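MDM10 isoform 1 (Saccharomyces cerevisiae, PDB 7BTX) belongs to a complex that tethers the endoplasmic reticulum to mitochondria, and acts in late assembly of the TOM translocase of the mitochondrial outer membrane. Local coordinates at residues P3-V8 against K170-F175; S70-Y75 against L141-M146. All blocks are in the same frame, centred on the assembly; numbering follows the deposited sequence.

Contact 1: residues P3-V8 against K170-F175; sequences PYMDQV and KGVSSF
Met5 meets Lys170 through its sulfur: SD of Met5 lies 3.7 Å from CE of Lys170 and equally near its CG, so the thioether sits against the lysine's aliphatic stem. The stem is extended beyond CG, which carries the ammonium past the sulfur toward Asp6 on helix 5-16. There NZ of Lys170 comes to 4.1 Å from OD1 of Asp6, opposite charges that probably attract, though too far apart for a salt bridge. A bend at the last torsion of Met5 (chi3 -82°) turns its methyl the other way, along the strand, where CE of Met5 is 4.2 Å from O of Gly171 and 4.4 Å from CG2 of Val172. Here an N-terminal helix packs inside the barrel wall, as it does in Tom40 and VDAC of the mitochondrial outer-membrane beta-barrel family. Behind the first shell, Met156 on the adjoining strand 152-162 packs against Met5, Val8 and Lys170 alike. N of Val8 is hydrogen-bonded to O of Tyr4 (3.1 Å), while Lys170 and Gly171 are fixed by backbone hydrogen bonds to Thr183 and Ala155 on the two flanking strands.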
loop_
_atom_site.group_PDB
_atom_site.type_symbol
_atom_site.label_atom_id
_atom_site.label_comp_id
_atom_site.label_asym_id
_atom_site.label_seq_id
_atom_site.Cartn_x
_atom_site.Cartn_y
_atom_site.Cartn_z
ATOM N N PRO D 3 -10.965 0.349 24.237
ATOM C CA PRO D 3 -11.894 0.681 23.152
ATOM C C PRO D 3 -12.832 1.812 23.540
ATOM O O PRO D 3 -12.874 2.178 24.711
ATOM C CB PRO D 3 -12.659 -0.623 22.938
ATOM C CG PRO D 3 -11.717 -1.679 23.391
ATOM C CD PRO D 3 -10.986 -1.087 24.557
ATOM N N TYR D 4 -13.569 2.362 22.573
ATOM C CA TYR D 4 -14.435 3.493 22.879
ATOM C C TYR D 4 -15.800 3.037 23.365
ATOM O O TYR D 4 -16.455 3.745 24.135
ATOM C CB TYR D 4 -14.591 4.399 21.664
ATOM C CG TYR D 4 -15.012 5.801 22.029
ATOM C CD1 TYR D 4 -14.161 6.633 22.745
ATOM C CD2 TYR D 4 -16.265 6.287 21.676
ATOM C CE1 TYR D 4 -14.538 7.916 23.089
ATOM C CE2 TYR D 4 -16.654 7.573 22.015
ATOM C CZ TYR D 4 -15.785 8.381 22.723
ATOM O OH TYR D 4 -16.152 9.660 23.067
ATOM N N MET D 5 -16.248 1.860 22.926
ATOM C CA MET D 5 -17.570 1.377 23.311
ATOM C C MET D 5 -17.609 0.981 24.781
ATOM O O MET D 5 -18.673 0.997 25.406
ATOM C CB MET D 5 -17.969 0.197 22.428
ATOM C CG MET D 5 -19.459 -0.026 22.308
ATOM S SD MET D 5 -19.890 -1.746 21.996
ATOM C CE MET D 5 -19.659 -1.885 20.235
ATOM N N ASP D 6 -16.457 0.628 25.353
ATOM C CA ASP D 6 -16.415 0.206 26.747
ATOM C C ASP D 6 -16.180 1.365 27.701
ATOM O O ASP D 6 -16.319 1.189 28.915
ATOM C CB ASP D 6 -15.333 -0.852 26.951
ATOM C CG ASP D 6 -15.407 -1.962 25.929
ATOM O OD1 ASP D 6 -16.501 -2.535 25.746
ATOM O OD2 ASP D 6 -14.368 -2.267 25.312
ATOM N N GLN D 7 -15.811 2.542 27.195
ATOM C CA GLN D 7 -15.748 3.707 28.069
ATOM C C GLN D 7 -16.975 4.591 27.918
ATOM O O GLN D 7 -17.238 5.426 28.786
ATOM C CB GLN D 7 -14.471 4.509 27.819
ATOM C CG GLN D 7 -14.139 4.772 26.368
ATOM C CD GLN D 7 -12.728 5.302 26.188
ATOM O OE1 GLN D 7 -12.122 5.804 27.131
ATOM N NE2 GLN D 7 -12.193 5.180 24.981
ATOM N N VAL D 8 -17.723 4.436 26.824
ATOM C CA VAL D 8 -19.097 4.927 26.791
ATOM C C VAL D 8 -19.946 4.134 27.771
ATOM O O VAL D 8 -20.765 4.695 28.510
ATOM C CB VAL D 8 -19.657 4.845 25.355
ATOM C CG1 VAL D 8 -21.133 5.125 25.333
ATOM C CG2 VAL D 8 -18.960 5.820 24.450
ATOM N N LYS D 170 -25.393 -5.171 21.550
ATOM C CA LYS D 170 -24.041 -4.829 21.112
ATOM C C LYS D 170 -23.819 -5.478 19.744
ATOM O O LYS D 170 -23.471 -6.654 19.661
ATOM C CB LYS D 170 -22.997 -5.286 22.104
ATOM C CG LYS D 170 -22.480 -4.221 23.037
ATOM C CD LYS D 170 -21.652 -4.854 24.130
ATOM C CE LYS D 170 -20.792 -3.842 24.849
ATOM N NZ LYS D 170 -20.150 -4.430 26.052
ATOM N N GLY D 171 -24.008 -4.697 18.691
ATOM C CA GLY D 171 -23.745 -5.165 17.352
ATOM C C GLY D 171 -22.394 -4.717 16.841
ATOM O O GLY D 171 -21.892 -3.647 17.170
ATOM N N VAL D 172 -21.790 -5.576 16.026
ATOM C CA VAL D 172 -20.536 -5.295 15.338
ATOM C C VAL D 172 -20.662 -5.882 13.939
ATOM O O VAL D 172 -20.982 -7.063 13.784
ATOM C CB VAL D 172 -19.323 -5.881 16.086
ATOM C CG1 VAL D 172 -18.145 -6.037 15.158
ATOM C CG2 VAL D 172 -18.918 -5.002 17.250
ATOM N N SER D 173 -20.428 -5.067 12.907
ATOM C CA SER D 173 -20.676 -5.461 11.519
ATOM C C SER D 173 -19.487 -5.068 10.645
ATOM O O SER D 173 -19.348 -3.912 10.251
ATOM C CB SER D 173 -21.970 -4.835 11.021
ATOM O OG SER D 173 -22.196 -5.146 9.660
ATOM N N SER D 174 -18.633 -6.040 10.336
ATOM C CA SER D 174 -17.594 -5.832 9.336
ATOM C C SER D 174 -18.096 -6.248 7.958
ATOM O O SER D 174 -18.814 -7.241 7.818
ATOM C CB SER D 174 -16.343 -6.628 9.699
ATOM O OG SER D 174 -15.796 -6.186 10.927
ATOM N N PHE D 175 -17.717 -5.489 6.930
ATOM C CA PHE D 175 -18.130 -5.809 5.566
ATOM C C PHE D 175 -17.227 -6.831 4.894
ATOM O O PHE D 175 -17.708 -7.889 4.477
ATOM C CB PHE D 175 -18.201 -4.546 4.699
ATOM C CG PHE D 175 -19.482 -3.765 4.860
ATOM C CD1 PHE D 175 -20.478 -4.198 5.726
ATOM C CD2 PHE D 175 -19.707 -2.624 4.108
ATOM C CE1 PHE D 175 -21.654 -3.486 5.864
ATOM C CE2 PHE D 175 -20.884 -1.905 4.241
ATOM C CZ PHE D 175 -21.859 -2.339 5.119
#

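Contact 2: residues S70-Y75 against L141-M146; sequences SLSYLY and LYYGRM
Arg145 leaves its strand with CG opposite the backbone N (chi1 178°) and bends at chi3, while Ser72 turns OG beside its own backbone N (chi1 -61°); together they bring NE of Arg145 to OG of Ser72 at 2.8 Å. The bond is straight (179°), with the serine oxygen in the guanidinium plane. OG of Ser70 lies over one face of that flat group and OH of Tyr143 over the opposite face, each toward the rim. The group has a further hydrogen bond from NH1 to the hydroxyl of Tyr147, and the Tyr143 hydroxyl is bonded to Glu154. A leucine in place of Arg145 would probably leave the Ser72 hydroxyl without this donor and the Tyr147 hydroxyl without its guanidinium partner.

The backbones pair antiparallel: Leu71 with Met146, Tyr73 with Gly144 and Tyr75 with Tyr142 are the hydrogen-bonded pairs, including N of Leu71 to O of Met146 at 3.0 Å and N of Gly144 to O of Tyr73 at 2.9 Å. The side chains of Tyr75 and Tyr142 lie side by side and point the same way, CD1 of Tyr142 meeting the edge of the Tyr75 ring 3.8 Å from its CD2. Leu74 reaches with CD1 to CG of Leu141, 4.0 Å away.

In the barrel wall, the face bearing Ser72, Leu74, Tyr143 and Arg145 looks inward, where helix 5-16 sets Val8 on Leu74 and Met5 on Tyr143. Met146, on the outer face, packs on an aromatic side chain of another protein. Within the sheet, strand 55-62 flanks 68-76 and strand 152-162 flanks 140-147.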
loop_
_atom_site.group_PDB
_atom_site.type_symbol
_atom_site.label_atom_id
_atom_site.label_comp_id
_atom_site.label_asym_id
_atom_site.label_seq_id
_atom_site.Cartn_x
_atom_site.Cartn_y
_atom_site.Cartn_z
ATOM N N SER D 70 -13.318 7.802 12.045
ATOM C CA SER D 70 -14.555 7.221 12.537
ATOM C C SER D 70 -15.564 8.324 12.806
ATOM O O SER D 70 -15.198 9.432 13.194
ATOM C CB SER D 70 -14.319 6.402 13.806
ATOM O OG SER D 70 -14.330 7.229 14.949
ATOM N N LEU D 71 -16.836 8.006 12.591
ATOM C CA LEU D 71 -17.949 8.888 12.921
ATOM C C LEU D 71 -18.806 8.188 13.956
ATOM O O LEU D 71 -19.417 7.160 13.661
ATOM C CB LEU D 71 -18.788 9.222 11.690
ATOM C CG LEU D 71 -19.880 10.279 11.781
ATOM C CD1 LEU D 71 -19.267 11.625 11.843
ATOM C CD2 LEU D 71 -20.762 10.184 10.569
ATOM N N SER D 72 -18.862 8.743 15.155
ATOM C CA SER D 72 -19.634 8.170 16.240
ATOM C C SER D 72 -20.934 8.937 16.406
ATOM O O SER D 72 -20.996 10.138 16.164
ATOM C CB SER D 72 -18.849 8.204 17.548
ATOM O OG SER D 72 -17.659 7.452 17.440
ATOM N N TYR D 73 -21.979 8.227 16.804
ATOM C CA TYR D 73 -23.225 8.836 17.241
ATOM C C TYR D 73 -23.434 8.407 18.680
ATOM O O TYR D 73 -23.189 7.248 19.012
ATOM C CB TYR D 73 -24.402 8.403 16.363
ATOM C CG TYR D 73 -25.730 8.937 16.831
ATOM C CD1 TYR D 73 -26.091 10.245 16.581
ATOM C CD2 TYR D 73 -26.621 8.134 17.526
ATOM C CE1 TYR D 73 -27.289 10.743 17.012
ATOM C CE2 TYR D 73 -27.825 8.628 17.964
ATOM C CZ TYR D 73 -28.152 9.934 17.702
ATOM O OH TYR D 73 -29.352 10.442 18.127
ATOM N N LEU D 74 -23.859 9.325 19.537
ATOM C CA LEU D 74 -24.079 9.005 20.942
ATOM C C LEU D 74 -25.177 9.897 21.498
ATOM O O LEU D 74 -24.991 11.108 21.634
ATOM C CB LEU D 74 -22.793 9.155 21.752
ATOM C CG LEU D 74 -22.916 9.127 23.273
ATOM C CD1 LEU D 74 -23.288 7.751 23.752
ATOM C CD2 LEU D 74 -21.624 9.564 23.902
ATOM N N TYR D 75 -26.313 9.294 21.823
ATOM C CA TYR D 75 -27.422 9.975 22.472
ATOM C C TYR D 75 -27.787 9.185 23.716
ATOM O O TYR D 75 -27.799 7.952 23.683
ATOM C CB TYR D 75 -28.618 10.091 21.528
ATOM C CG TYR D 75 -29.894 10.473 22.224
ATOM C CD1 TYR D 75 -30.050 11.732 22.782
ATOM C CD2 TYR D 75 -30.940 9.572 22.336
ATOM C CE1 TYR D 75 -31.210 12.085 23.429
ATOM C CE2 TYR D 75 -32.105 9.915 22.983
ATOM C CZ TYR D 75 -32.235 11.173 23.526
ATOM O OH TYR D 75 -33.397 11.519 24.170
ATOM N N LEU D 141 -29.302 4.570 26.497
ATOM C CA LEU D 141 -28.133 5.020 25.757
ATOM C C LEU D 141 -28.203 4.437 24.363
ATOM O O LEU D 141 -28.457 3.242 24.205
ATOM C CB LEU D 141 -26.829 4.616 26.450
ATOM C CG LEU D 141 -25.511 5.083 25.832
ATOM C CD1 LEU D 141 -24.570 5.464 26.908
ATOM C CD2 LEU D 141 -24.853 3.987 25.026
ATOM N N TYR D 142 -27.982 5.275 23.365
ATOM C CA TYR D 142 -27.864 4.841 21.987
ATOM C C TYR D 142 -26.509 5.266 21.454
ATOM O O TYR D 142 -26.118 6.426 21.565
ATOM C CB TYR D 142 -28.981 5.424 21.126
ATOM C CG TYR D 142 -30.352 5.010 21.581
ATOM C CD1 TYR D 142 -31.072 5.788 22.477
ATOM C CD2 TYR D 142 -30.921 3.835 21.129
ATOM C CE1 TYR D 142 -32.315 5.405 22.903
ATOM C CE2 TYR D 142 -32.166 3.448 21.546
ATOM C CZ TYR D 142 -32.856 4.234 22.431
ATOM O OH TYR D 142 -34.101 3.844 22.846
ATOM N N TYR D 143 -25.786 4.308 20.893
ATOM C CA TYR D 143 -24.433 4.569 20.429
ATOM C C TYR D 143 -24.237 3.818 19.130
ATOM O O TYR D 143 -24.638 2.661 19.025
ATOM C CB TYR D 143 -23.403 4.137 21.469
ATOM C CG TYR D 143 -21.982 4.100 20.965
ATOM C CD1 TYR D 143 -21.241 5.266 20.836
ATOM C CD2 TYR D 143 -21.373 2.898 20.635
ATOM C CE1 TYR D 143 -19.949 5.237 20.380
ATOM C CE2 TYR D 143 -20.087 2.862 20.173
ATOM C CZ TYR D 143 -19.380 4.031 20.052
ATOM O OH TYR D 143 -18.091 3.982 19.599
ATOM N N GLY D 144 -23.636 4.475 18.145
ATOM C CA GLY D 144 -23.263 3.821 16.915
ATOM C C GLY D 144 -22.005 4.462 16.370
ATOM O O GLY D 144 -21.703 5.612 16.656
ATOM N N ARG D 145 -21.271 3.693 15.579
ATOM C CA ARG D 145 -20.016 4.188 15.042
ATOM C C ARG D 145 -19.672 3.462 13.754
ATOM O O ARG D 145 -19.723 2.235 13.701
ATOM C CB ARG D 145 -18.892 4.010 16.053
ATOM C CG ARG D 145 -17.556 4.446 15.553
ATOM C CD ARG D 145 -16.498 4.052 16.516
ATOM N NE ARG D 145 -16.077 5.165 17.342
ATOM C CZ ARG D 145 -14.968 5.159 18.064
ATOM N NH1 ARG D 145 -14.180 4.101 18.049
ATOM N NH2 ARG D 145 -14.648 6.211 18.792
ATOM N N MET D 146 -19.323 4.220 12.716
ATOM C CA MET D 146 -18.773 3.648 11.494
ATOM C C MET D 146 -17.306 4.034 11.395
ATOM O O MET D 146 -16.934 5.157 11.735
ATOM C CB MET D 146 -19.549 4.086 10.244
ATOM C CG MET D 146 -19.528 5.555 9.899
ATOM S SD MET D 146 -20.375 5.921 8.354
ATOM C CE MET D 146 -22.085 5.796 8.850
#

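How the contacts relate
The centres of the two contacts lie 9 Å apart, and both draw on the same sheet of the barrel. Along the chain, residues 3-8 come first, then 70-75, 141-146 and 170-175, so contact 2 is made wholly within the sequence that contact 1 spans. Strand 152-162 separates strand 140-147 from strand 165-174. The N-terminal segment bridges this interval inside the barrel: CG of Tyr4 is 3.3 Å from NH2 of Arg145 on the one strand, while the next residue, Met5, reaches Lys170 on the other. Contact 2 therefore joins neighbouring wall strands, whereas contact 1 seats the start of the chain and helix 5-16 against the wall's inner surface.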